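Local coordinates for phosphoserine phosphatase RsbX (PDB 3W42), which dephosphorylates the stressosome protein RsbS and thereby acts as a negative regulator of sigma-B activity in Bacillus subtilis, at residues A[10-15]-A[29-34]; A[178-183]-A[191-196]. All blocks are in the same frame, centred on the assembly; numbering follows the deposited sequence. Where two conformers were deposited one is given.

Contact 1 (A[10-15]-A[29-34])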
ATOM      1  N   ILE A  10      15.366   3.592  -4.610  1.00  5.50           N
ATOM      2  CA  ILE A  10      14.076   4.099  -4.173  1.00  5.82           C
ATOM      3  C   ILE A  10      14.238   4.904  -2.896  1.00  6.12           C
ATOM      4  O   ILE A  10      15.098   4.624  -2.075  1.00  6.94           O
ATOM      5  CB  ILE A  10      13.078   2.910  -3.907  1.00  6.17           C
ATOM      6  CG1 ILE A  10      11.594   3.395  -3.910  1.00  6.07           C
ATOM      7  CG2 ILE A  10      13.475   2.063  -2.669  1.00  7.79           C
ATOM      8  CD1 ILE A  10      10.617   2.277  -3.740  1.00  7.49           C
ATOM      9  N   GLN A  11      13.376   5.907  -2.764  0.54  5.10           N
ATOM     10  CA  GLN A  11      13.123   6.547  -1.485  0.54  4.89           C
ATOM     11  C   GLN A  11      11.663   6.366  -1.124  0.54  4.72           C
ATOM     12  O   GLN A  11      10.800   6.476  -2.015  0.54  5.13           O
ATOM     13  CB  GLN A  11      13.620   7.963  -1.346  0.54  6.43           C
ATOM     14  CG  GLN A  11      12.930   8.934  -2.183  0.54  7.75           C
ATOM     15  CD  GLN A  11      13.201  10.378  -1.915  0.54  8.70           C
ATOM     16  OE1 GLN A  11      12.151  11.107  -2.167  0.54  7.63           O
ATOM     17  NE2 GLN A  11      14.488  10.819  -1.737  0.54  9.63           N
ATOM     18  N   THR A  12      11.401   6.058   0.131  1.00  5.07           N
ATOM     19  CA  THR A  12      10.065   5.773   0.574  1.00  5.40           C
ATOM     20  C   THR A  12       9.695   6.568   1.851  1.00  5.29           C
ATOM     21  O   THR A  12      10.573   6.982   2.624  1.00  6.37           O
ATOM     22  CB  THR A  12       9.829   4.294   0.846  1.00  5.15           C
ATOM     23  OG1 THR A  12      10.716   3.832   1.887  1.00  6.83           O
ATOM     24  CG2 THR A  12      10.046   3.421  -0.398  1.00  7.24           C
ATOM     25  N   LEU A  13       8.415   6.718   2.042  1.00  4.89           N
ATOM     26  CA  LEU A  13       7.847   7.342   3.231  1.00  5.41           C
ATOM     27  C   LEU A  13       6.568   6.615   3.570  1.00  4.84           C
ATOM     28  O   LEU A  13       5.716   6.445   2.677  1.00  6.33           O
ATOM     29  CB  LEU A  13       7.662   8.831   2.996  1.00  5.49           C
ATOM     30  CG  LEU A  13       7.107   9.654   4.199  1.00  6.38           C
ATOM     31  CD1 LEU A  13       7.568  11.095   4.052  1.00  8.73           C
ATOM     32  CD2 LEU A  13       5.601   9.562   4.287  1.00  7.12           C
ATOM     33  N   VAL A  14       6.435   6.195   4.812  1.00  5.27           N
ATOM     34  CA  VAL A  14       5.205   5.602   5.317  1.00  5.77           C
ATOM     35  C   VAL A  14       4.595   6.579   6.323  1.00  6.26           C
ATOM     36  O   VAL A  14       5.321   7.052   7.239  1.00  7.42           O
ATOM     37  CB  VAL A  14       5.423   4.265   5.995  1.00  7.92           C
ATOM     38  CG1 VAL A  14       4.069   3.702   6.509  1.00 10.39           C
ATOM     39  CG2 VAL A  14       6.190   3.352   5.139  1.00  9.54           C
ATOM     40  N   TYR A  15       3.324   6.889   6.188  1.00  5.86           N
ATOM     41  CA  TYR A  15       2.554   7.729   7.093  1.00  5.66           C
ATOM     42  C   TYR A  15       1.436   6.896   7.647  1.00  5.95           C
ATOM     43  O   TYR A  15       0.725   6.207   6.894  1.00  6.85           O
ATOM     44  CB  TYR A  15       1.981   8.903   6.308  1.00  7.85           C
ATOM     45  CG  TYR A  15       1.045   9.820   7.136  1.00  9.55           C
ATOM     46  CD1 TYR A  15      -0.292   9.406   7.424  1.00 11.82           C
ATOM     47  CD2 TYR A  15       1.447  11.000   7.583  1.00 13.91           C
ATOM     48  CE1 TYR A  15      -1.144  10.130   8.274  1.00 12.25           C
ATOM     49  CE2 TYR A  15       0.520  11.797   8.401  1.00 13.80           C
ATOM     50  CZ  TYR A  15      -0.720  11.315   8.738  1.00 12.29           C
ATOM     51  OH  TYR A  15      -1.594  12.103   9.526  1.00 15.49           O
ATOM     52  N   PHE A  29       0.717  -1.932   7.766  1.00  6.09           N
ATOM     53  CA  PHE A  29       1.616  -1.852   6.614  1.00  6.76           C
ATOM     54  C   PHE A  29       2.817  -2.692   6.880  1.00  6.29           C
ATOM     55  O   PHE A  29       3.177  -2.991   8.000  1.00  5.92           O
ATOM     56  CB  PHE A  29       2.001  -0.428   6.309  1.00  8.82           C
ATOM     57  CG  PHE A  29       2.821   0.205   7.474  1.00  9.65           C
ATOM     58  CD1 PHE A  29       4.177   0.038   7.564  1.00 13.76           C
ATOM     59  CD2 PHE A  29       2.164   0.910   8.483  1.00 12.02           C
ATOM     60  CE1 PHE A  29       4.880   0.565   8.607  1.00 17.49           C
ATOM     61  CE2 PHE A  29       2.885   1.430   9.517  1.00 16.37           C
ATOM     62  CZ  PHE A  29       4.203   1.198   9.598  1.00 17.89           C
ATOM     63  N   PHE A  30       3.485  -3.048   5.794  1.00  7.47           N
ATOM     64  CA  PHE A  30       4.822  -3.644   5.857  1.00  7.57           C
ATOM     65  C   PHE A  30       5.649  -3.079   4.702  1.00  7.70           C
ATOM     66  O   PHE A  30       5.118  -2.936   3.570  1.00 10.81           O
ATOM     67  CB  PHE A  30       4.802  -5.179   5.792  1.00  8.76           C
ATOM     68  CG  PHE A  30       6.186  -5.730   5.939  1.00  8.35           C
ATOM     69  CD1 PHE A  30       6.801  -5.696   7.160  1.00  8.29           C
ATOM     70  CD2 PHE A  30       6.908  -6.189   4.850  1.00  9.32           C
ATOM     71  CE1 PHE A  30       8.147  -6.144   7.272  1.00 10.16           C
ATOM     72  CE2 PHE A  30       8.186  -6.617   4.965  1.00  9.58           C
ATOM     73  CZ  PHE A  30       8.823  -6.600   6.150  1.00  9.70           C
ATOM     74  N   MET A  31       6.901  -2.818   4.892  1.00  7.03           N
ATOM     75  CA  MET A  31       7.828  -2.169   3.869  0.56  9.01           C
ATOM     76  C   MET A  31       9.185  -2.850   4.097  1.00  8.31           C
ATOM     77  O   MET A  31       9.693  -2.678   5.207  1.00  9.52           O
ATOM     78  CB  MET A  31       8.090  -0.640   3.995  0.56  9.62           C
ATOM     79  CG  MET A  31       9.249  -0.073   3.151  0.56 13.59           C
ATOM     80  SD  MET A  31       9.081  -0.299   1.351  0.56 10.96           S
ATOM     81  CE  MET A  31       7.847   0.745   1.381  0.56  3.22           C
ATOM     82  N   LYS A  32       9.833  -3.420   3.101  1.00  7.43           N
ATOM     83  CA  LYS A  32      11.260  -3.718   3.190  1.00  9.06           C
ATOM     84  C   LYS A  32      11.884  -3.611   1.834  1.00  7.29           C
ATOM     85  O   LYS A  32      11.399  -4.167   0.883  1.00  7.72           O
ATOM     86  CB  LYS A  32      11.492  -5.122   3.731  1.00 11.12           C
ATOM     87  CG  LYS A  32      12.912  -5.524   3.933  1.00 16.00           C
ATOM     88  CD  LYS A  32      12.979  -7.081   4.054  1.00 24.12           C
ATOM     89  CE  LYS A  32      12.383  -7.550   5.462  1.00 29.02           C
ATOM     90  NZ  LYS A  32      12.360  -9.011   6.064  1.00 31.17           N
ATOM     91  N   ALA A  33      12.976  -2.895   1.759  1.00 10.74           N
ATOM     92  CA  ALA A  33      13.788  -2.751   0.600  1.00 10.50           C
ATOM     93  C   ALA A  33      15.202  -3.228   0.886  1.00 10.42           C
ATOM     94  O   ALA A  33      15.726  -2.980   1.967  1.00 13.15           O
ATOM     95  CB  ALA A  33      13.799  -1.293   0.040  1.00 15.23           C
ATOM     96  N   ASP A  34      15.821  -3.893  -0.058  1.00  9.80           N
ATOM     97  CA  ASP A  34      17.269  -4.113  -0.068  1.00  9.40           C
ATOM     98  C   ASP A  34      17.787  -3.594  -1.429  1.00  8.24           C
ATOM     99  O   ASP A  34      17.090  -2.840  -2.107  1.00  8.43           O
ATOM    100  CB  ASP A  34      17.587  -5.579   0.198  1.00 11.90           C
ATOM    101  CG  ASP A  34      17.180  -6.547  -0.877  1.00 11.63           C
ATOM    102  OD1 ASP A  34      16.890  -6.199  -1.972  1.00  9.80           O
ATOM    103  OD2 ASP A  34      17.289  -7.731  -0.527  1.00 18.72           O
TER
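I10 meets A33 where strand 10-15 and strand 29-33 face each other, one from each sheet of the sandwich; its branch methyl CG2 lies 4.3 Å from A33 CB, a loose apolar touch at one end of the contact. Two residues on, T12 reaches M31 tip to tip: in the M31 conformer described, one of two, the nearest T12 atom is its methyl CG2, 3.9 Å from M31 CE. That conformer folds back, for after a first torsion with CG anti to the backbone N (167°) the chain bends at both chi2 and chi3. V14 meets an aromatic ring. Its CG1 sits over one face of F29, 3.6 Å from the F29 ring centroid and only 4° off the ring normal, a CH-pi contact in which all six ring carbons lie 3.8 to 4.0 Å from V14 CG1. The methyl is thus centred on the ring instead of resting on its rim. No hydrogen bond joins the strands, whose axes run antiparallel 9.4 Å apart at an angle of 163°, so the contact between them is made by side chains. Strand 10-17 is bonded through its backbone to strands 2-6 and 191-198 on its two sides; L38 of strand 37-45 also touches I10, M31 and A33, while F30, on the other side of its strand, packs against helix 49-65.

Contact 2 (A[178-183]-A[191-196])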
ATOM      1  N   ASN A 178       4.007  16.150   2.371  1.00  7.23           N
ATOM      2  CA  ASN A 178       3.601  17.460   2.823  1.00  8.38           C
ATOM      3  C   ASN A 178       2.472  18.016   1.977  1.00  8.09           C
ATOM      4  O   ASN A 178       1.551  18.703   2.479  1.00  8.52           O
ATOM      5  CB  ASN A 178       4.809  18.372   2.913  1.00  9.55           C
ATOM      6  CG  ASN A 178       5.754  18.027   4.055  1.00 13.10           C
ATOM      7  OD1 ASN A 178       6.966  18.378   3.977  1.00 18.99           O
ATOM      8  ND2 ASN A 178       5.280  17.308   5.053  1.00 16.53           N
ATOM      9  N   SER A 179       2.487  17.706   0.670  1.00  7.35           N
ATOM     10  CA  SER A 179       1.436  18.132  -0.257  1.00  7.48           C
ATOM     11  C   SER A 179       0.065  17.603   0.127  1.00  7.48           C
ATOM     12  O   SER A 179      -0.968  18.227  -0.199  1.00  8.16           O
ATOM     13  CB  SER A 179       1.820  17.637  -1.648  1.00  7.94           C
ATOM     14  OG  SER A 179       0.979  18.086  -2.660  1.00  8.13           O
ATOM     15  N   LEU A 180       0.021  16.456   0.792  1.00  6.74           N
ATOM     16  CA  LEU A 180      -1.208  15.793   1.221  1.00  7.52           C
ATOM     17  C   LEU A 180      -1.670  16.177   2.595  1.00  7.56           C
ATOM     18  O   LEU A 180      -2.690  15.661   3.055  1.00  8.43           O
ATOM     19  CB  LEU A 180      -0.962  14.246   1.190  1.00  7.58           C
ATOM     20  CG  LEU A 180      -0.702  13.643  -0.206  1.00  7.69           C
ATOM     21  CD1 LEU A 180      -0.230  12.205  -0.050  1.00  9.10           C
ATOM     22  CD2 LEU A 180      -1.861  13.750  -1.114  1.00  9.37           C
ATOM     23  N   LYS A 181      -0.977  17.112   3.266  1.00  8.03           N
ATOM     24  CA  LYS A 181      -1.265  17.348   4.679  1.00  9.55           C
ATOM     25  C   LYS A 181      -2.716  17.755   4.892  1.00  8.48           C
ATOM     26  O   LYS A 181      -3.289  17.351   5.939  1.00  8.77           O
ATOM     27  CB  LYS A 181      -0.345  18.435   5.194  1.00 11.48           C
ATOM     28  CG  LYS A 181      -0.689  18.828   6.590  1.00 20.41           C
ATOM     29  CD  LYS A 181       0.254  19.703   7.283  1.00 26.48           C
ATOM     30  CE  LYS A 181      -0.202  19.870   8.774  1.00 33.50           C
ATOM     31  NZ  LYS A 181      -1.440  20.763   8.973  1.00 35.13           N
ATOM     32  N   MET A 182      -3.362  18.509   3.998  1.00  8.21           N
ATOM     33  CA  MET A 182      -4.709  18.964   4.270  1.00  9.41           C
ATOM     34  C   MET A 182      -5.681  17.834   4.435  1.00  8.63           C
ATOM     35  O   MET A 182      -6.747  18.012   5.002  1.00 10.67           O
ATOM     36  CB  MET A 182      -5.181  19.950   3.239  1.00  8.88           C
ATOM     37  CG  MET A 182      -5.494  19.349   1.871  1.00 11.15           C
ATOM     38  SD  MET A 182      -6.608  20.262   0.812  1.00 11.74           S
ATOM     39  CE  MET A 182      -8.131  20.118   1.776  1.00 14.88           C
ATOM     40  N   TYR A 183      -5.396  16.656   3.907  1.00  7.92           N
ATOM     41  CA  TYR A 183      -6.269  15.480   3.951  1.00  8.57           C
ATOM     42  C   TYR A 183      -6.068  14.654   5.184  1.00  8.38           C
ATOM     43  O   TYR A 183      -6.740  13.642   5.380  1.00  9.36           O
ATOM     44  CB  TYR A 183      -6.050  14.654   2.659  1.00  8.91           C
ATOM     45  CG  TYR A 183      -6.098  15.443   1.438  1.00  9.03           C
ATOM     46  CD1 TYR A 183      -7.259  16.021   1.003  1.00  9.95           C
ATOM     47  CD2 TYR A 183      -4.934  15.689   0.753  1.00  9.77           C
ATOM     48  CE1 TYR A 183      -7.326  16.789  -0.147  1.00 11.26           C
ATOM     49  CE2 TYR A 183      -4.918  16.477  -0.407  1.00 10.18           C
ATOM     50  CZ  TYR A 183      -6.089  17.052  -0.815  1.00 10.84           C
ATOM     51  OH  TYR A 183      -6.060  17.810  -1.974  1.00 11.72           O
ATOM     52  N   LEU A 191      -5.693   6.418   8.714  1.00  5.32           N
ATOM     53  CA  LEU A 191      -5.150   6.871   7.416  1.00  5.63           C
ATOM     54  C   LEU A 191      -3.744   6.366   7.327  1.00  5.61           C
ATOM     55  O   LEU A 191      -2.887   6.724   8.164  1.00  6.35           O
ATOM     56  CB  LEU A 191      -5.211   8.395   7.367  1.00  6.97           C
ATOM     57  CG  LEU A 191      -4.961   9.087   6.050  1.00  7.18           C
ATOM     58  CD1 LEU A 191      -5.416  10.541   6.118  1.00  9.20           C
ATOM     59  CD2 LEU A 191      -3.543   9.031   5.614  1.00  9.31           C
ATOM     60  N   THR A 192      -3.449   5.555   6.291  1.00  5.05           N
ATOM     61  CA  THR A 192      -2.134   4.974   6.011  1.00  4.57           C
ATOM     62  C   THR A 192      -1.794   5.190   4.600  1.00  5.17           C
ATOM     63  O   THR A 192      -2.624   4.919   3.710  1.00  5.14           O
ATOM     64  CB  THR A 192      -2.118   3.467   6.359  1.00  5.55           C
ATOM     65  OG1 THR A 192      -2.549   3.266   7.687  1.00  6.03           O
ATOM     66  CG2 THR A 192      -0.753   2.895   6.211  1.00  6.77           C
ATOM     67  N   TYR A 193      -0.558   5.617   4.327  1.00  4.73           N
ATOM     68  CA  TYR A 193      -0.082   5.611   2.949  1.00  5.30           C
ATOM     69  C   TYR A 193       1.390   5.314   2.921  1.00  5.02           C
ATOM     70  O   TYR A 193       2.138   5.597   3.852  1.00  5.38           O
ATOM     71  CB  TYR A 193      -0.426   6.917   2.174  1.00  5.47           C
ATOM     72  CG  TYR A 193       0.101   8.205   2.715  1.00  5.20           C
ATOM     73  CD1 TYR A 193       1.395   8.624   2.499  1.00  6.20           C
ATOM     74  CD2 TYR A 193      -0.732   9.061   3.413  1.00  6.09           C
ATOM     75  CE1 TYR A 193       1.832   9.871   2.977  1.00  6.86           C
ATOM     76  CE2 TYR A 193      -0.301  10.291   3.851  1.00  7.49           C
ATOM     77  CZ  TYR A 193       0.958  10.691   3.653  1.00  7.34           C
ATOM     78  OH  TYR A 193       1.346  11.933   4.119  1.00  9.83           O
ATOM     79  N   ILE A 194       1.818   4.741   1.789  1.00  4.37           N
ATOM     80  CA  ILE A 194       3.211   4.516   1.457  1.00  4.28           C
ATOM     81  C   ILE A 194       3.479   5.263   0.175  1.00  3.59           C
ATOM     82  O   ILE A 194       2.786   5.058  -0.811  1.00  4.68           O
ATOM     83  CB  ILE A 194       3.551   3.041   1.292  1.00  5.34           C
ATOM     84  CG1 ILE A 194       3.261   2.213   2.537  1.00  7.51           C
ATOM     85  CG2 ILE A 194       5.001   2.876   0.814  1.00  7.75           C
ATOM     86  CD1 ILE A 194       3.593   0.721   2.429  1.00  9.41           C
ATOM     87  N   LEU A 195       4.482   6.127   0.173  1.00  4.31           N
ATOM     88  CA  LEU A 195       4.968   6.835  -0.979  1.00  4.26           C
ATOM     89  C   LEU A 195       6.297   6.246  -1.428  1.00  4.61           C
ATOM     90  O   LEU A 195       7.165   5.952  -0.572  1.00  4.93           O
ATOM     91  CB  LEU A 195       5.225   8.274  -0.646  1.00  4.12           C
ATOM     92  CG  LEU A 195       3.970   9.102  -0.381  1.00  7.56           C
ATOM     93  CD1 LEU A 195       4.235  10.438   0.205  1.00  7.86           C
ATOM     94  CD2 LEU A 195       3.265   9.365  -1.896  1.00 13.09           C
ATOM     95  N   GLY A 196       6.548   6.200  -2.727  1.00  4.25           N
ATOM     96  CA  GLY A 196       7.835   5.853  -3.251  1.00  4.46           C
ATOM     97  C   GLY A 196       8.195   6.728  -4.445  1.00  4.10           C
ATOM     98  O   GLY A 196       7.371   7.125  -5.232  1.00  4.97           O
TER
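The apolar part of this contact is L180 against Y193. L180 CD1 lies over one face of the Y193 ring, 4.2 Å from Y193 CZ and offset toward the rim, so the methyl covers the hydroxyl-bearing end of the ring rather than its centre. The leucine and the tyrosine run antiparallel, side by side, L180 reaching in from segment 178-183 and Y193 reaching out from strand 191-196. A chi1 of 59° swings the Y193 ring over its own backbone, where it meets the leucine. I152 of strand 150-154 touches both partners, and Y15 stacks on the Y193 ring.

A second meeting sets a side chain against backbone: L191 CD1 packs on the carbonyl oxygen of Y183, 3.5 Å from Y183 O. It is a van der Waals touch of methyl and oxygen.

Hydrogen bonds hold the pieces from within and from outside, none crossing between the segments. K181 N bonds to N178 O at 3.1 Å, and Y183 N to L180 O at 3.0 Å, closing the tight turns that carry the chain away from the helix. The polar end of Y193 is held by S177 of helix 173-179, its OH bonding to S177 OG, which fixes the far end of the ring beside the helix.

A helix packed on the outer face of one sheet of the central beta sandwich belongs to the outer alpha layer of the alpha-beta-beta-alpha fold of PPM-type phosphatases, and here the contact ties segment 178-183 to strand 191-198.

Contact 1 comes first along the chain and is complete before contact 2 opens; their centres lie 13 Å apart. They meet in one sheet, where strands 10-17 and 191-198 are antiparallel neighbours, with L13 O 2.8 Å from L195 N in a probable hydrogen bond. Contact 1 works on the inner side of that sheet, joining it to the sheet of strand 27-33, whereas contact 2 lies on its outer side, beneath helix 173-179. In one conformer M31 also reaches I194 from the inner side. Together they sample successive layers of the phosphatase sandwich, and strand 191-198 begins two residues after the manganese ligand D189.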